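Local structure of tyrosine phosphatase (Orf virus, 5NCR) at residues B[138-141]-B[142-145]; B[171-174]-B[175-179]. The protein dephosphorylates phosphotyrosine and other phosphorylated substrates as a homodimeric viral phosphatase, and probably blunts host interferon signalling through STAT1. The protein carries 2 engineered substitutions. All coordinates share one frame; numbering follows the deposited sequence.

Contact 1 is the start of helix 140-158 and contact 2 the end of helix 165-177, the last two helices of the chain, so they come in series, 138-145 before 171-179. Their centres are about 10 Å apart on the same side of the chain's centre, inside the dual specificity phosphatase catalytic domain. The two helix ends meet directly: Arg143 NH2 lies 3.0 Å from Val176 O and Gln140 NE2 2.9 Å from Cys177 O in probable hydrogen bonds, so two side chains of the first turn of helix 140-158 donate to carbonyls at the end of helix 165-177. Contact 1 also faces the second subunit of the homodimer, whereas contact 2 is packed within its own chain.

Contact 1 of 2, residues B[138-141]-B[142-145]; sequences MTQP and ARFV
The N-terminus of helix 140-158 is capped by Thr139, whose OG1 accepts from Ala142 N at 3.3 Å. With chi1 at 68°, OG1 sits between the backbone N and the carbonyl carbon of Thr139, turned back over the first turn and also 3.3 Å from Ala142 CB. The Arg143 side chain folds back toward the residues just before the helix. It bends at chi3 (-53°), and NH1 reaches Met138 O, ahead of the helix, at 2.7 Å. That oxygen lies close to the guanidinium plane, but the N-H points at it rather obliquely (133°). Gln140 CA lies 3.5 Å from the plane of the Arg143 guanidinium, covering the centre of one face. From the N-cap residue onward, the regular i to i+4 bonding starts at Thr139 O, which takes Arg143 N at 2.8 Å, and continues through Gln140 O and Pro141 O to Phe144 N and Val145 N. Met138 runs extended past Arg143 in the opposite direction, its CG 3.7 Å from Ala142 CB and its CE against Ala142 O, while Leu132 of helix 118-134 touches both Met138 and Arg143. Pro141 and Ala142 pack on Pro141 of the second subunit, placing this first turn at the dimer interface.

Contact 2 of 2, residues B[171-174]-B[175-179]; sequences LIKM and FVCDS
Phe175 and Met174 run side by side in the same direction off the last turns of helix 165-177, with Met174 CG over the face of the Phe175 ring. Met174 CG is the bump: it sits 3.9 Å from the Phe175 centroid, only 14° off the ring normal, in a CH-pi contact. SD approaches the ring obliquely, in a Met-aromatic contact, and the chain then bends at chi3 (-85°) to turn CE away. At the rim, in the ring plane, Leu171 CD2 meets Phe175 CE2 at 3.9 Å, so the phenyl group fits into a corner with Met174 as one wall and Leu171 as the other. Met91 of helix 90-103 touches all three of these side chains. Elsewhere round the helix, Ile172 CG2 lies beside Val176 CB, and both residues pack against Leu12 of helix 7-15 and Phe147 of helix 140-158. Cys177 CB presses on Lys173 O at 3.3 Å.

The backbone widens here. Ile172 O receives two donors from opposite faces of its carbonyl plane, Val176 N at 2.8 Å and Cys177 N at 3.1 Å. Lys173 O then skips to Asp178 N at 3.0 Å, five residues on. As the chain leaves the helix, the Asp178 carboxylate swings back, and a water donates to both Asp178 OD2 and Met174 O, bridging the two. Successive i to i+5 bonds, closing on the first residue to leave helical geometry, are the mark of a pi-type turn at a helix C-terminus.

Contact 1 of 2, residues B[138-141]-B[142-145]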
# COMPACT_ATOMS: atom_id res chain seq x y z
N MET B 138 -17.11 -5.50 -5.55
CA MET B 138 -15.75 -5.00 -5.32
C MET B 138 -14.77 -6.13 -4.97
O MET B 138 -15.02 -6.85 -4.02
CB MET B 138 -15.78 -3.92 -4.24
CG MET B 138 -14.62 -2.99 -4.31
SD MET B 138 -14.93 -1.57 -3.27
CE MET B 138 -13.56 -0.63 -3.64
N THR B 139 -13.72 -6.34 -5.80
CA THR B 139 -12.77 -7.45 -5.58
C THR B 139 -11.90 -7.21 -4.36
O THR B 139 -11.88 -6.09 -3.86
CB THR B 139 -11.89 -7.69 -6.82
OG1 THR B 139 -11.03 -6.56 -6.99
CG2 THR B 139 -12.71 -7.96 -8.06
N GLN B 140 -11.20 -8.27 -3.87
CA GLN B 140 -10.32 -8.15 -2.71
C GLN B 140 -9.19 -7.12 -2.97
O GLN B 140 -9.08 -6.22 -2.14
CB GLN B 140 -9.81 -9.52 -2.25
CG GLN B 140 -9.08 -9.50 -0.92
CD GLN B 140 -8.61 -10.88 -0.55
OE1 GLN B 140 -7.69 -11.43 -1.18
NE2 GLN B 140 -9.26 -11.50 0.44
N PRO B 141 -8.44 -7.14 -4.12
CA PRO B 141 -7.46 -6.05 -4.37
C PRO B 141 -8.13 -4.66 -4.42
O PRO B 141 -7.53 -3.69 -3.95
CB PRO B 141 -6.87 -6.39 -5.74
CG PRO B 141 -7.27 -7.75 -6.03
CD PRO B 141 -8.47 -8.10 -5.25
N ALA B 142 -9.35 -4.55 -5.02
CA ALA B 142 -10.09 -3.28 -5.09
C ALA B 142 -10.44 -2.78 -3.67
O ALA B 142 -10.20 -1.62 -3.38
CB ALA B 142 -11.34 -3.42 -5.94
N ARG B 143 -10.89 -3.70 -2.78
CA ARG B 143 -11.20 -3.43 -1.39
C ARG B 143 -9.93 -2.97 -0.67
O ARG B 143 -10.00 -2.02 0.10
CB ARG B 143 -11.84 -4.64 -0.66
CG ARG B 143 -13.22 -4.99 -1.21
CD ARG B 143 -14.04 -5.96 -0.39
NE ARG B 143 -13.36 -7.22 -0.09
CZ ARG B 143 -13.43 -8.33 -0.82
NH1 ARG B 143 -14.10 -8.34 -1.96
NH2 ARG B 143 -12.79 -9.43 -0.43
N PHE B 144 -8.79 -3.63 -0.96
CA PHE B 144 -7.46 -3.35 -0.40
C PHE B 144 -7.03 -1.92 -0.69
O PHE B 144 -6.65 -1.19 0.22
CB PHE B 144 -6.42 -4.40 -0.92
CG PHE B 144 -4.98 -4.19 -0.48
CD1 PHE B 144 -4.25 -3.08 -0.91
CD2 PHE B 144 -4.34 -5.12 0.33
CE1 PHE B 144 -2.92 -2.90 -0.51
CE2 PHE B 144 -3.00 -4.95 0.71
CZ PHE B 144 -2.31 -3.84 0.29
N VAL B 145 -7.10 -1.53 -1.95
CA VAL B 145 -6.72 -0.21 -2.43
C VAL B 145 -7.73 0.87 -1.93
O VAL B 145 -7.31 1.97 -1.58
CB VAL B 145 -6.57 -0.20 -3.98
CG1 VAL B 145 -6.43 1.22 -4.51
CG2 VAL B 145 -5.39 -1.07 -4.42

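Contact 2 of 2, residues B[171-174]-B[175-179]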
# COMPACT_ATOMS: atom_id res chain seq x y z
N LEU B 171 -10.39 -4.28 11.17
CA LEU B 171 -11.14 -3.65 10.07
C LEU B 171 -10.67 -4.17 8.71
O LEU B 171 -11.49 -4.46 7.85
CB LEU B 171 -11.03 -2.12 10.14
CG LEU B 171 -11.75 -1.45 11.33
CD1 LEU B 171 -11.29 -0.03 11.49
CD2 LEU B 171 -13.24 -1.45 11.14
N ILE B 172 -9.36 -4.32 8.54
CA ILE B 172 -8.79 -4.90 7.30
C ILE B 172 -9.36 -6.30 7.14
O ILE B 172 -9.88 -6.60 6.08
CB ILE B 172 -7.24 -4.85 7.27
CG1 ILE B 172 -6.76 -3.38 7.17
CG2 ILE B 172 -6.64 -5.72 6.13
CD1 ILE B 172 -5.33 -3.13 7.63
N LYS B 173 -9.31 -7.14 8.19
CA LYS B 173 -9.83 -8.53 8.15
C LYS B 173 -11.29 -8.58 7.73
O LYS B 173 -11.66 -9.34 6.84
CB LYS B 173 -9.68 -9.22 9.51
CG LYS B 173 -8.27 -9.64 9.91
CD LYS B 173 -7.67 -10.78 9.11
CE LYS B 173 -8.04 -12.17 9.57
NZ LYS B 173 -7.30 -13.19 8.77
N MET B 174 -12.10 -7.74 8.35
CA MET B 174 -13.53 -7.67 8.11
C MET B 174 -13.93 -7.12 6.72
O MET B 174 -14.80 -7.69 6.09
CB MET B 174 -14.17 -6.86 9.25
CG MET B 174 -15.64 -6.63 9.14
SD MET B 174 -16.30 -6.21 10.78
CE MET B 174 -16.54 -7.90 11.42
N PHE B 175 -13.33 -6.00 6.28
CA PHE B 175 -13.77 -5.31 5.06
C PHE B 175 -12.87 -5.50 3.84
O PHE B 175 -13.28 -5.19 2.71
CB PHE B 175 -14.01 -3.82 5.32
CG PHE B 175 -15.10 -3.55 6.34
CD1 PHE B 175 -16.44 -3.67 5.99
CD2 PHE B 175 -14.78 -3.17 7.63
CE1 PHE B 175 -17.45 -3.43 6.94
CE2 PHE B 175 -15.78 -2.92 8.58
CZ PHE B 175 -17.11 -3.01 8.21
N VAL B 176 -11.69 -6.06 4.04
CA VAL B 176 -10.80 -6.29 2.89
C VAL B 176 -10.68 -7.77 2.63
O VAL B 176 -10.92 -8.20 1.51
CB VAL B 176 -9.43 -5.58 3.00
CG1 VAL B 176 -8.46 -6.01 1.88
CG2 VAL B 176 -9.61 -4.07 3.04
N CYS B 177 -10.30 -8.54 3.65
CA CYS B 177 -10.11 -9.98 3.54
C CYS B 177 -11.41 -10.73 3.31
O CYS B 177 -11.51 -11.47 2.33
CB CYS B 177 -9.35 -10.53 4.74
SG CYS B 177 -7.72 -9.80 4.96
N ASP B 178 -12.39 -10.55 4.21
CA ASP B 178 -13.70 -11.21 4.09
C ASP B 178 -14.49 -10.60 2.93
O ASP B 178 -14.38 -9.39 2.68
CB ASP B 178 -14.48 -11.12 5.42
CG ASP B 178 -13.78 -11.68 6.66
OD1 ASP B 178 -12.73 -12.34 6.51
OD2 ASP B 178 -14.30 -11.45 7.79
N SER B 179 -15.20 -11.43 2.17
CA SER B 179 -15.98 -11.00 1.00
C SER B 179 -17.24 -10.19 1.34
O SER B 179 -17.73 -10.25 2.47
CB SER B 179 -16.32 -12.19 0.11
OG SER B 179 -15.13 -12.81 -0.38
O HOH W 1 -16.58 -9.77 7.69